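Local structure of response regulator receiver protein (Pseudoalteromonas atlantica T6c, 3KTO) at residues Ile9-His14 against Val31-Phe36; Lys24-Leu29 against His114-Asp119; Ile55-Leu60 against Val85-Ser90; Glu69-Leu74 against Arg100-Asp105. The protein probably acts as a signalling switch of the CheY-like receiver class, regulating transcription in response to signals relayed through a two-component pathway. All coordinates share one frame; numbering follows the deposited sequence.

Contact 1: residues Ile9-His14 against Val31-Phe36; sequences IYLVDH and VTIQCF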
loop_
_atom_site.group_PDB
_atom_site.type_symbol
_atom_site.label_atom_id
_atom_site.label_comp_id
_atom_site.label_asym_id
_atom_site.label_seq_id
_atom_site.Cartn_x
_atom_site.Cartn_y
_atom_site.Cartn_z
ATOM N N ILE A 9 -3.464 -1.330 25.072
ATOM C CA ILE A 9 -2.384 -1.558 24.120
ATOM C C ILE A 9 -2.459 -0.425 23.111
ATOM O O ILE A 9 -3.481 -0.229 22.456
ATOM C CB ILE A 9 -2.505 -2.899 23.376
ATOM C CG1 ILE A 9 -2.151 -4.050 24.322
ATOM C CG2 ILE A 9 -1.560 -2.917 22.163
ATOM C CD1 ILE A 9 -2.012 -5.390 23.632
ATOM N N TYR A 10 -1.376 0.332 23.008
ATOM C CA TYR A 10 -1.315 1.453 22.088
ATOM C C TYR A 10 -0.908 1.002 20.695
ATOM O O TYR A 10 0.095 0.297 20.530
ATOM C CB TYR A 10 -0.303 2.495 22.579
ATOM C CG TYR A 10 -0.634 3.115 23.920
ATOM C CD1 TYR A 10 -1.854 3.755 24.131
ATOM C CD2 TYR A 10 0.281 3.074 24.971
ATOM C CE1 TYR A 10 -2.157 4.343 25.359
ATOM C CE2 TYR A 10 -0.009 3.658 26.204
ATOM C CZ TYR A 10 -1.232 4.292 26.389
ATOM O OH TYR A 10 -1.527 4.871 27.604
ATOM N N LEU A 11 -1.686 1.414 19.698
ATOM C CA LEU A 11 -1.390 1.100 18.308
ATOM C C LEU A 11 -1.006 2.397 17.593
ATOM O O LEU A 11 -1.768 3.359 17.582
ATOM C CB LEU A 11 -2.603 0.466 17.617
ATOM C CG LEU A 11 -2.512 0.284 16.091
ATOM C CD1 LEU A 11 -1.288 -0.544 15.720
ATOM C CD2 LEU A 11 -3.772 -0.389 15.578
ATOM N N VAL A 12 0.197 2.433 17.027
ATOM C CA VAL A 12 0.659 3.606 16.293
ATOM C C VAL A 12 0.844 3.145 14.843
ATOM O O VAL A 12 1.727 2.342 14.538
ATOM C CB VAL A 12 1.990 4.131 16.866
ATOM C CG1 VAL A 12 2.315 5.486 16.275
ATOM C CG2 VAL A 12 1.902 4.236 18.378
ATOM N N ASP A 13 -0.012 3.649 13.963
ATOM C CA ASP A 13 0.002 3.268 12.560
ATOM C C ASP A 13 -0.696 4.393 11.803
ATOM O O ASP A 13 -1.809 4.775 12.161
ATOM C CB ASP A 13 -0.777 1.950 12.402
ATOM C CG ASP A 13 -0.703 1.377 10.998
ATOM O OD1 ASP A 13 -0.669 2.158 10.029
ATOM O OD2 ASP A 13 -0.702 0.134 10.865
ATOM N N HIS A 14 -0.053 4.916 10.765
ATOM C CA HIS A 14 -0.621 6.008 9.975
ATOM C C HIS A 14 -1.706 5.562 8.989
ATOM O O HIS A 14 -2.359 6.393 8.359
ATOM C CB HIS A 14 0.483 6.715 9.197
ATOM C CG HIS A 14 1.167 5.833 8.203
ATOM N ND1 HIS A 14 1.972 4.783 8.578
ATOM C CD2 HIS A 14 1.116 5.804 6.851
ATOM C CE1 HIS A 14 2.391 4.144 7.499
ATOM N NE2 HIS A 14 1.884 4.744 6.438
ATOM N N VAL A 31 -8.806 -6.562 26.173
ATOM C CA VAL A 31 -7.928 -5.385 26.150
ATOM C C VAL A 31 -8.498 -4.246 25.329
ATOM O O VAL A 31 -9.291 -4.473 24.416
ATOM C CB VAL A 31 -6.532 -5.727 25.560
ATOM C CG1 VAL A 31 -6.661 -6.078 24.097
ATOM C CG2 VAL A 31 -5.578 -4.553 25.732
ATOM N N THR A 32 -8.084 -3.024 25.663
ATOM C CA THR A 32 -8.516 -1.818 24.956
ATOM C C THR A 32 -7.434 -1.364 23.976
ATOM O O THR A 32 -6.300 -1.109 24.380
ATOM C CB THR A 32 -8.752 -0.626 25.922
ATOM O OG1 THR A 32 -9.817 -0.929 26.830
ATOM C CG2 THR A 32 -9.092 0.636 25.134
ATOM N N ILE A 33 -7.787 -1.224 22.704
ATOM C CA ILE A 33 -6.816 -0.779 21.712
ATOM C C ILE A 33 -6.939 0.721 21.451
ATOM O O ILE A 33 -7.839 1.159 20.729
ATOM C CB ILE A 33 -6.999 -1.524 20.371
ATOM C CG1 ILE A 33 -6.895 -3.038 20.590
ATOM C CG2 ILE A 33 -5.957 -1.056 19.371
ATOM C CD1 ILE A 33 -5.572 -3.494 21.183
ATOM N N GLN A 34 -6.047 1.502 22.055
ATOM C CA GLN A 34 -6.032 2.947 21.863
ATOM C C GLN A 34 -5.058 3.249 20.718
ATOM O O GLN A 34 -3.866 2.938 20.806
ATOM C CB GLN A 34 -5.592 3.638 23.150
ATOM C CG GLN A 34 -5.509 5.142 23.036
ATOM C CD GLN A 34 -5.587 5.828 24.385
ATOM O OE1 GLN A 34 -5.111 5.299 25.395
ATOM N NE2 GLN A 34 -6.177 7.019 24.409
ATOM N N CYS A 35 -5.570 3.869 19.659
ATOM C CA CYS A 35 -4.787 4.156 18.457
ATOM C C CYS A 35 -4.303 5.580 18.244
ATOM O O CYS A 35 -4.895 6.539 18.737
ATOM C CB CYS A 35 -5.585 3.728 17.233
ATOM S SG CYS A 35 -6.169 2.026 17.330
ATOM N N PHE A 36 -3.224 5.690 17.470
ATOM C CA PHE A 36 -2.595 6.967 17.142
ATOM C C PHE A 36 -2.118 6.917 15.702
ATOM O O PHE A 36 -1.529 5.926 15.268
ATOM C CB PHE A 36 -1.414 7.220 18.077
ATOM C CG PHE A 36 -1.816 7.372 19.509
ATOM C CD1 PHE A 36 -2.264 8.599 19.992
ATOM C CD2 PHE A 36 -1.799 6.281 20.367
ATOM C CE1 PHE A 36 -2.692 8.736 21.311
ATOM C CE2 PHE A 36 -2.226 6.409 21.690
ATOM C CZ PHE A 36 -2.674 7.640 22.158
HETATM O O HOH W 1 -3.780 6.289 27.562
#
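Phe-36 N donates to Leu-11 O over 2.8 Å, one rung of a parallel ladder of five backbone bonds. Leu-11 returns the favour through its own N, which reaches Gln-34 O at 2.9 Å, and the same alternation ties Ile-9 to Thr-32 O and to Gln-34 N. Just past strand 9-12, Asp-13 N closes the ladder on Phe-36 O at 3.0 Å, so the chain is still held as it leaves the sheet. Gln-34 stands beside Tyr-10 and points the same way; its CG is anti to the backbone N (chi1 178°), and the extended chain brings OE1 to the ring edge, 3.1 Å from Tyr-10 CE1. A water joins this OE1, to which it donates, with Tyr-10 OH, whose second partner is Ser-48 N. Tyr-10 and Phe-36 also lie side by side, the CD1 of the tyrosine meeting the edge of the phenylalanine at 3.6 Å from CE2, with the ring planes inclined at 61°. Phe-42 adds an edge-to-face neighbour to both. The other face carries aliphatic and sulfur groups suited to a helix: Ile-33 CD1 rests against Ile-9 CB at 3.8 Å, and Cys-35 SG lies 3.8 Å from Leu-11 CD2. Leu-22 and Ser-23 of helix 16-26 meet this side. In the loop beyond, Asp-13 accepts Gln-15 N and is salt-bridged to Lys-109, where receiver domains usually gather their acidic pocket. Two parallel strands joined through an intervening helix make a beta-alpha-beta crossover, the opening unit of the CheY-like fold.

Contact 2: residues Lys24-Leu29 against His114-Asp119; sequences KLLSPL and HVLVHD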
loop_
_atom_site.group_PDB
_atom_site.type_symbol
_atom_site.label_atom_id
_atom_site.label_comp_id
_atom_site.label_asym_id
_atom_site.label_seq_id
_atom_site.Cartn_x
_atom_site.Cartn_y
_atom_site.Cartn_z
ATOM N N LYS A 24 -10.813 -4.020 15.127
ATOM C CA LYS A 24 -11.914 -4.972 15.013
ATOM C C LYS A 24 -11.457 -6.378 15.377
ATOM O O LYS A 24 -12.095 -7.067 16.175
ATOM C CB LYS A 24 -12.483 -4.953 13.589
ATOM C CG LYS A 24 -13.354 -3.737 13.304
ATOM C CD LYS A 24 -13.770 -3.637 11.834
ATOM C CE LYS A 24 -12.606 -3.183 10.950
ATOM N NZ LYS A 24 -13.011 -2.926 9.530
ATOM N N LEU A 25 -10.346 -6.797 14.790
ATOM C CA LEU A 25 -9.785 -8.115 15.054
ATOM C C LEU A 25 -9.435 -8.391 16.519
ATOM O O LEU A 25 -9.552 -9.524 16.983
ATOM C CB LEU A 25 -8.525 -8.322 14.207
ATOM C CG LEU A 25 -7.727 -9.593 14.506
ATOM C CD1 LEU A 25 -8.532 -10.819 14.092
ATOM C CD2 LEU A 25 -6.401 -9.554 13.766
ATOM N N LEU A 26 -9.009 -7.366 17.248
ATOM C CA LEU A 26 -8.606 -7.555 18.636
ATOM C C LEU A 26 -9.641 -7.165 19.687
ATOM O O LEU A 26 -9.446 -7.423 20.873
ATOM C CB LEU A 26 -7.314 -6.782 18.899
ATOM C CG LEU A 26 -6.099 -7.115 18.036
ATOM C CD1 LEU A 26 -4.989 -6.112 18.330
ATOM C CD2 LEU A 26 -5.645 -8.542 18.310
ATOM N N SER A 27 -10.737 -6.547 19.261
ATOM C CA SER A 27 -11.775 -6.119 20.199
ATOM C C SER A 27 -12.285 -7.262 21.068
ATOM O O SER A 27 -12.493 -7.088 22.274
ATOM C CB SER A 27 -12.955 -5.487 19.453
ATOM O OG SER A 27 -13.639 -6.409 18.625
ATOM N N PRO A 28 -12.480 -8.453 20.471
ATOM C CA PRO A 28 -12.977 -9.566 21.281
ATOM C C PRO A 28 -11.947 -10.193 22.204
ATOM O O PRO A 28 -12.149 -11.294 22.700
ATOM C CB PRO A 28 -13.523 -10.538 20.237
ATOM C CG PRO A 28 -12.548 -10.350 19.078
ATOM C CD PRO A 28 -12.362 -8.837 19.050
ATOM N N LEU A 29 -10.840 -9.484 22.405
ATOM C CA LEU A 29 -9.768 -9.925 23.288
ATOM C C LEU A 29 -9.961 -9.058 24.534
ATOM O O LEU A 29 -10.568 -7.996 24.442
ATOM C CB LEU A 29 -8.390 -9.667 22.633
ATOM C CG LEU A 29 -7.511 -10.908 22.352
ATOM C CD1 LEU A 29 -8.344 -11.880 21.601
ATOM C CD2 LEU A 29 -6.263 -10.578 21.556
ATOM N N HIS A 114 -4.164 -15.118 13.217
ATOM C CA HIS A 114 -3.870 -15.865 14.439
ATOM C C HIS A 114 -2.492 -15.534 15.001
ATOM O O HIS A 114 -2.274 -15.614 16.207
ATOM C CB HIS A 114 -4.033 -17.383 14.244
ATOM C CG HIS A 114 -2.890 -18.048 13.546
ATOM N ND1 HIS A 114 -2.847 -18.220 12.179
ATOM C CD2 HIS A 114 -1.758 -18.612 14.031
ATOM C CE1 HIS A 114 -1.739 -18.863 11.854
ATOM N NE2 HIS A 114 -1.060 -19.112 12.958
ATOM N N VAL A 115 -1.567 -15.137 14.135
ATOM C CA VAL A 115 -0.238 -14.772 14.604
ATOM C C VAL A 115 -0.375 -13.521 15.465
ATOM O O VAL A 115 0.104 -13.469 16.594
ATOM C CB VAL A 115 0.712 -14.471 13.427
ATOM C CG1 VAL A 115 2.046 -13.941 13.949
ATOM C CG2 VAL A 115 0.937 -15.737 12.616
ATOM N N LEU A 116 -1.046 -12.511 14.928
ATOM C CA LEU A 116 -1.231 -11.278 15.670
ATOM C C LEU A 116 -2.033 -11.539 16.939
ATOM O O LEU A 116 -1.638 -11.114 18.019
ATOM C CB LEU A 116 -1.949 -10.237 14.814
ATOM C CG LEU A 116 -2.318 -8.960 15.572
ATOM C CD1 LEU A 116 -1.054 -8.218 15.989
ATOM C CD2 LEU A 116 -3.196 -8.086 14.696
ATOM N N VAL A 117 -3.154 -12.241 16.809
ATOM C CA VAL A 117 -3.993 -12.522 17.970
ATOM C C VAL A 117 -3.172 -13.212 19.055
ATOM O O VAL A 117 -3.224 -12.833 20.224
ATOM C CB VAL A 117 -5.219 -13.387 17.570
ATOM C CG1 VAL A 117 -6.036 -13.758 18.804
ATOM C CG2 VAL A 117 -6.088 -12.612 16.595
ATOM N N HIS A 118 -2.386 -14.202 18.654
ATOM C CA HIS A 118 -1.552 -14.931 19.592
ATOM C C HIS A 118 -0.545 -14.023 20.298
ATOM O O HIS A 118 -0.401 -14.079 21.519
ATOM C CB HIS A 118 -0.815 -16.061 18.867
ATOM C CG HIS A 118 0.079 -16.863 19.758
ATOM N ND1 HIS A 118 1.351 -16.455 20.098
ATOM C CD2 HIS A 118 -0.138 -18.021 20.426
ATOM C CE1 HIS A 118 1.880 -17.326 20.940
ATOM N NE2 HIS A 118 0.996 -18.285 21.156
ATOM N N ASP A 119 0.153 -13.188 19.531
ATOM C CA ASP A 119 1.139 -12.273 20.105
ATOM C C ASP A 119 0.528 -11.346 21.143
ATOM O O ASP A 119 1.132 -11.074 22.182
ATOM C CB ASP A 119 1.792 -11.421 19.015
ATOM C CG ASP A 119 2.784 -12.202 18.180
ATOM O OD1 ASP A 119 3.134 -13.332 18.576
ATOM O OD2 ASP A 119 3.222 -11.675 17.135
#
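Leu-26 and Val-117 bring their CA atoms to 6.8 Å, where the C-terminal part of helix 16-26 passes into a type I turn, Leu-26 to Leu-29, beside the helical segment 114-119. The turn is closed by Leu-29 N on Leu-26 O at 2.9 Å, and it sets Leu-29 facing the same helix as Leu-25. The side chains that meet are all aliphatic. Leu-25 comes closest: its CD2 touches Leu-116 CD2 at 3.6 Å, two branched ends crossing at a slant. Both leucines hold CG anti to the backbone N (chi1 173° and 174°), which extends each of them outward from its own helix. Val-117 is short and branched at CB, and it divides its two methyls between neighbours. CG2 lies 3.9 Å from Leu-25 CD1, while CG1 faces Leu-29 CD1 at 4.1 Å, so one residue fits between a helical leucine and a turn leucine. The CD2 of Leu-29 lies near the backbone oxygen Val-117 O instead. Its chi1 of -118° falls midway between staggered positions, which suggests some strain or a less sharply fixed side chain. Leu-26, directed more into the core, completes the row with its CD2 at 4.3 Å from Leu-116 CG. Phe-111 packs on both Leu-25 and Leu-116, and Val-120 carries the apolar row on from Leu-26 and Leu-29. The first and last helices of the receiver domain thus pack side by side on one face of its central parallel sheet, as in the CheY-like alpha/beta fold.

Contact 3: residues Ile55-Leu60 against Val85-Ser90; sequences IIEAHL and VMASSS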
loop_
_atom_site.group_PDB
_atom_site.type_symbol
_atom_site.label_atom_id
_atom_site.label_comp_id
_atom_site.label_asym_id
_atom_site.label_seq_id
_atom_site.Cartn_x
_atom_site.Cartn_y
_atom_site.Cartn_z
ATOM N N ILE A 55 1.818 -1.757 19.627
ATOM C CA ILE A 55 1.887 -2.291 18.270
ATOM C C ILE A 55 2.270 -1.066 17.457
ATOM O O ILE A 55 1.600 -0.025 17.528
ATOM C CB ILE A 55 0.545 -2.832 17.790
ATOM C CG1 ILE A 55 0.099 -3.973 18.710
ATOM C CG2 ILE A 55 0.668 -3.306 16.339
ATOM C CD1 ILE A 55 -1.196 -4.663 18.279
ATOM N N ILE A 56 3.361 -1.177 16.708
ATOM C CA ILE A 56 3.849 -0.041 15.944
ATOM C C ILE A 56 4.221 -0.414 14.514
ATOM O O ILE A 56 4.891 -1.422 14.278
ATOM C CB ILE A 56 5.097 0.567 16.636
ATOM C CG1 ILE A 56 4.789 0.880 18.108
ATOM C CG2 ILE A 56 5.547 1.820 15.917
ATOM C CD1 ILE A 56 6.013 1.428 18.882
ATOM N N GLU A 57 3.764 0.411 13.574
ATOM C CA GLU A 57 4.060 0.247 12.156
ATOM C C GLU A 57 5.499 0.733 12.040
ATOM O O GLU A 57 5.833 1.826 12.501
ATOM C CB GLU A 57 3.111 1.117 11.316
ATOM C CG GLU A 57 3.632 1.562 9.940
ATOM C CD GLU A 57 3.939 0.417 8.991
ATOM O OE1 GLU A 57 3.030 -0.392 8.695
ATOM O OE2 GLU A 57 5.099 0.332 8.531
ATOM N N ALA A 58 6.352 -0.091 11.445
ATOM C CA ALA A 58 7.764 0.241 11.306
ATOM C C ALA A 58 8.060 1.497 10.507
ATOM O O ALA A 58 9.012 2.220 10.820
ATOM C CB ALA A 58 8.538 -0.954 10.681
ATOM N N HIS A 59 7.258 1.757 9.481
ATOM C CA HIS A 59 7.505 2.903 8.606
ATOM C C HIS A 59 6.391 3.945 8.633
ATOM O O HIS A 59 5.727 4.186 7.621
ATOM C CB HIS A 59 7.708 2.399 7.179
ATOM C CG HIS A 59 8.645 1.237 7.083
ATOM N ND1 HIS A 59 9.912 1.255 7.624
ATOM C CD2 HIS A 59 8.497 0.019 6.509
ATOM C CE1 HIS A 59 10.505 0.098 7.387
ATOM N NE2 HIS A 59 9.667 -0.670 6.711
ATOM N N LEU A 60 6.196 4.552 9.798
ATOM C CA LEU A 60 5.162 5.562 9.973
ATOM C C LEU A 60 5.276 6.673 8.936
ATOM O O LEU A 60 6.357 7.212 8.700
ATOM C CB LEU A 60 5.236 6.139 11.389
ATOM C CG LEU A 60 4.850 5.139 12.483
ATOM C CD1 LEU A 60 5.291 5.661 13.843
ATOM C CD2 LEU A 60 3.348 4.893 12.453
ATOM N N VAL A 85 6.135 -5.083 16.340
ATOM C CA VAL A 85 6.382 -4.190 15.216
ATOM C C VAL A 85 5.818 -4.830 13.937
ATOM O O VAL A 85 6.010 -6.021 13.699
ATOM C CB VAL A 85 7.890 -3.909 15.069
ATOM C CG1 VAL A 85 8.149 -3.110 13.807
ATOM C CG2 VAL A 85 8.390 -3.128 16.295
HETATM N N MSE A 86 5.097 -4.042 13.138
HETATM C CA MSE A 86 4.491 -4.534 11.907
HETATM C C MSE A 86 4.915 -3.666 10.729
HETATM O O MSE A 86 5.175 -2.474 10.884
HETATM C CB MSE A 86 2.967 -4.515 12.025
HETATM C CG MSE A 86 2.424 -5.309 13.216
HETATM SE SE MSE A 86 0.482 -5.326 13.278
HETATM C CE MSE A 86 0.198 -6.758 12.009
ATOM N N ALA A 87 4.985 -4.268 9.550
ATOM C CA ALA A 87 5.377 -3.528 8.356
ATOM C C ALA A 87 4.828 -4.230 7.125
ATOM O O ALA A 87 4.802 -5.456 7.057
ATOM C CB ALA A 87 6.911 -3.430 8.274
ATOM N N SER A 88 4.355 -3.445 6.169
ATOM C CA SER A 88 3.822 -3.998 4.931
ATOM C C SER A 88 4.948 -3.988 3.909
ATOM O O SER A 88 4.799 -4.470 2.785
ATOM C CB SER A 88 2.640 -3.160 4.442
ATOM O OG SER A 88 2.965 -1.783 4.432
ATOM N N SER A 89 6.079 -3.434 4.333
ATOM C CA SER A 89 7.280 -3.324 3.522
ATOM C C SER A 89 8.470 -3.526 4.446
ATOM O O SER A 89 8.561 -2.888 5.499
ATOM C CB SER A 89 7.360 -1.935 2.890
ATOM O OG SER A 89 8.601 -1.750 2.236
ATOM N N SER A 90 9.389 -4.408 4.074
ATOM C CA SER A 90 10.527 -4.615 4.949
ATOM C C SER A 90 11.706 -5.370 4.367
ATOM O O SER A 90 11.534 -6.362 3.663
ATOM C CB SER A 90 10.063 -5.335 6.215
ATOM O OG SER A 90 11.174 -5.709 7.015
HETATM O O HOH W 2 5.088 -0.834 6.108
#
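Met-86, present as selenomethionine, makes both backbone bonds between the parallel strands: its N donates to Ile-56 O at 2.9 Å, and its O takes Ala-58 N at 2.7 Å. The side-chain polar network centres on Glu-57. A bend at chi2 (61°) folds its carboxylate back, so that OE2 can use its anti lone pair to accept His-59 N at 2.8 Å. The same OE2 accepts a hydrogen bond from a water, which in turn accepts Ser-88 N at 2.7 Å; OE1 is salt-bridged to Lys-109. His-59 NE2 makes only a weak bond to Ser-89 O, 2.8 Å long and bent to 127°, while ND1 is engaged by Asp-65 N. Packing is done by small or flexible groups. Ala-58 CB meets Ala-87 CB at 3.8 Å and also sits over the centre of the His-59 ring, whereas the selenium of Met-86 rests against Ile-55 CG2 at 3.7 Å on the side facing Leu-22. Glu-57 stands at the strand end where receivers usually carry the phosphoacceptor aspartate. Ser-88 probably corresponds to their switch serine or threonine, and the contact thus probably forms one wall of what corresponds to the acidic pocket of the CheY-like fold.

Contact 4: residues Glu69-Leu74 against Arg100-Asp105; sequences ELLETL and RASAAD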
loop_
_atom_site.group_PDB
_atom_site.type_symbol
_atom_site.label_atom_id
_atom_site.label_comp_id
_atom_site.label_asym_id
_atom_site.label_seq_id
_atom_site.Cartn_x
_atom_site.Cartn_y
_atom_site.Cartn_z
ATOM N N GLU A 69 12.353 3.732 15.319
ATOM C CA GLU A 69 13.046 4.826 16.001
ATOM C C GLU A 69 12.201 5.207 17.233
ATOM O O GLU A 69 12.725 5.448 18.323
ATOM C CB GLU A 69 13.189 6.009 15.042
ATOM C CG GLU A 69 13.963 7.184 15.586
ATOM C CD GLU A 69 14.103 8.292 14.562
ATOM O OE1 GLU A 69 13.068 8.751 14.045
ATOM O OE2 GLU A 69 15.245 8.704 14.271
ATOM N N LEU A 70 10.885 5.249 17.055
ATOM C CA LEU A 70 9.993 5.562 18.165
ATOM C C LEU A 70 10.228 4.549 19.282
ATOM O O LEU A 70 10.365 4.920 20.444
ATOM C CB LEU A 70 8.529 5.509 17.719
ATOM C CG LEU A 70 7.475 5.615 18.825
ATOM C CD1 LEU A 70 7.642 6.916 19.612
ATOM C CD2 LEU A 70 6.098 5.553 18.185
ATOM N N LEU A 71 10.277 3.268 18.928
ATOM C CA LEU A 71 10.513 2.224 19.925
ATOM C C LEU A 71 11.854 2.458 20.625
ATOM O O LEU A 71 11.943 2.381 21.844
ATOM C CB LEU A 71 10.515 0.828 19.269
ATOM C CG LEU A 71 10.917 -0.351 20.165
ATOM C CD1 LEU A 71 10.097 -0.354 21.456
ATOM C CD2 LEU A 71 10.695 -1.656 19.391
ATOM N N GLU A 72 12.893 2.732 19.844
ATOM C CA GLU A 72 14.220 2.972 20.406
ATOM C C GLU A 72 14.198 4.156 21.383
ATOM O O GLU A 72 14.808 4.103 22.447
ATOM C CB GLU A 72 15.225 3.231 19.282
ATOM C CG GLU A 72 15.351 2.055 18.310
ATOM C CD GLU A 72 16.233 2.350 17.108
ATOM O OE1 GLU A 72 16.411 3.532 16.759
ATOM O OE2 GLU A 72 16.730 1.387 16.491
ATOM N N THR A 73 13.485 5.214 21.016
ATOM C CA THR A 73 13.391 6.391 21.866
ATOM C C THR A 73 12.733 6.069 23.203
ATOM O O THR A 73 13.235 6.455 24.259
ATOM C CB THR A 73 12.585 7.504 21.182
ATOM O OG1 THR A 73 13.324 7.994 20.054
ATOM C CG2 THR A 73 12.310 8.649 22.166
ATOM N N LEU A 74 11.606 5.365 23.151
ATOM C CA LEU A 74 10.880 4.992 24.355
ATOM C C LEU A 74 11.721 4.089 25.248
ATOM O O LEU A 74 11.701 4.228 26.472
ATOM C CB LEU A 74 9.584 4.277 23.991
ATOM C CG LEU A 74 8.534 5.085 23.228
ATOM C CD1 LEU A 74 7.403 4.160 22.834
ATOM C CD2 LEU A 74 8.017 6.234 24.094
ATOM N N ARG A 100 16.772 -5.648 17.680
ATOM C CA ARG A 100 17.741 -5.037 18.589
ATOM C C ARG A 100 17.082 -3.935 19.416
ATOM O O ARG A 100 17.588 -3.551 20.466
ATOM C CB ARG A 100 18.915 -4.444 17.808
ATOM C CG ARG A 100 19.918 -5.486 17.357
ATOM C CD ARG A 100 20.978 -4.897 16.455
ATOM N NE ARG A 100 22.035 -5.862 16.183
ATOM C CZ ARG A 100 22.802 -5.829 15.102
ATOM N NH1 ARG A 100 22.621 -4.878 14.194
ATOM N NH2 ARG A 100 23.749 -6.741 14.925
ATOM N N ALA A 101 15.958 -3.421 18.933
ATOM C CA ALA A 101 15.250 -2.360 19.640
ATOM C C ALA A 101 14.318 -2.963 20.688
ATOM O O ALA A 101 13.481 -2.265 21.261
ATOM C CB ALA A 101 14.463 -1.507 18.651
ATOM N N SER A 102 14.470 -4.269 20.907
ATOM C CA SER A 102 13.702 -5.039 21.881
ATOM C C SER A 102 12.285 -5.449 21.490
ATOM O O SER A 102 11.514 -5.880 22.342
ATOM C CB SER A 102 13.638 -4.304 23.222
ATOM O OG SER A 102 12.616 -3.319 23.210
ATOM N N ALA A 103 11.932 -5.323 20.220
ATOM C CA ALA A 103 10.592 -5.716 19.787
ATOM C C ALA A 103 10.322 -7.165 20.192
ATOM O O ALA A 103 11.206 -8.009 20.089
ATOM C CB ALA A 103 10.470 -5.568 18.273
ATOM N N ALA A 104 9.110 -7.444 20.664
ATOM C CA ALA A 104 8.748 -8.808 21.063
ATOM C C ALA A 104 8.553 -9.677 19.821
ATOM O O ALA A 104 8.776 -10.880 19.855
ATOM C CB ALA A 104 7.468 -8.799 21.906
ATOM N N ASP A 105 8.128 -9.057 18.724
ATOM C CA ASP A 105 7.932 -9.769 17.461
ATOM C C ASP A 105 7.880 -8.748 16.326
ATOM O O ASP A 105 7.656 -7.559 16.554
ATOM C CB ASP A 105 6.633 -10.601 17.501
ATOM C CG ASP A 105 6.589 -11.695 16.420
ATOM O OD1 ASP A 105 7.646 -12.022 15.848
ATOM O OD2 ASP A 105 5.493 -12.237 16.152
#
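Leu-71 lays its forked end over the backbone of Ala-101, with CG and CD2 each 3.4 Å from Ala-101 O. The torsion that puts CG opposite the backbone N (chi1 173°) sends the branch straight out from helix 66-76, and CD2 then also meets the methyl Ala-101 CB at 3.8 Å. Alanine suits the spot because a single methyl lets the backbone approach the leucine closely; the CA atoms of Glu-72 and Ala-101 are 5.5 Å apart. Glu-72 adds its aliphatic part, CG lying 3.7 Å from Ala-101 CB. Its carboxylate belongs to another partner, since OE2 forms a salt bridge with Arg-97 on helix 92-100. The close approach falls exactly where that helix stops. Ser-102, at a positive phi of 79°, is the C-prime residue of a Schellman motif, and the amides of Ser-102 and Ala-103 turn back into the final turn of the helix. The chain is thereby redirected toward strand 105-108 of the receiver domain. Past the reversal, Ala-103 CB comes to 4.1 Å from Leu-71 CD2, so the same leucine branch touches residues before and after the turn. Val-85 of strand 83-87 packs against Leu-71 and Ala-103 alike. From helix 66-76, Ile-68 also meets Ala-101, and Val-75 touches Ser-102.

How the contacts relate
Contacts 1 and 3 share one sheet: strands 8-12 and 51-57 are neighbours, with Tyr-10 O 2.8 Å from Ile-55 N. Together they bring Asp-13 and Glu-57 to the C-terminal end of the strands, where Lys-109 is salt-bridged to both, matching the phosphorylation site of other receivers, with glutamate for the usual aspartate. Contacts 2 and 4 lie on opposite sides of the chain's centre, about 21 Å apart between centres. Contact 2 reaches the sheet from one face, as Leu-26 CD1 packs on Ile-33 CD1 at 3.9 Å and Leu-116 approaches Met-86. Contact 4 reaches the other face through Val-85, and its centre is about 12 Å from that of contact 3.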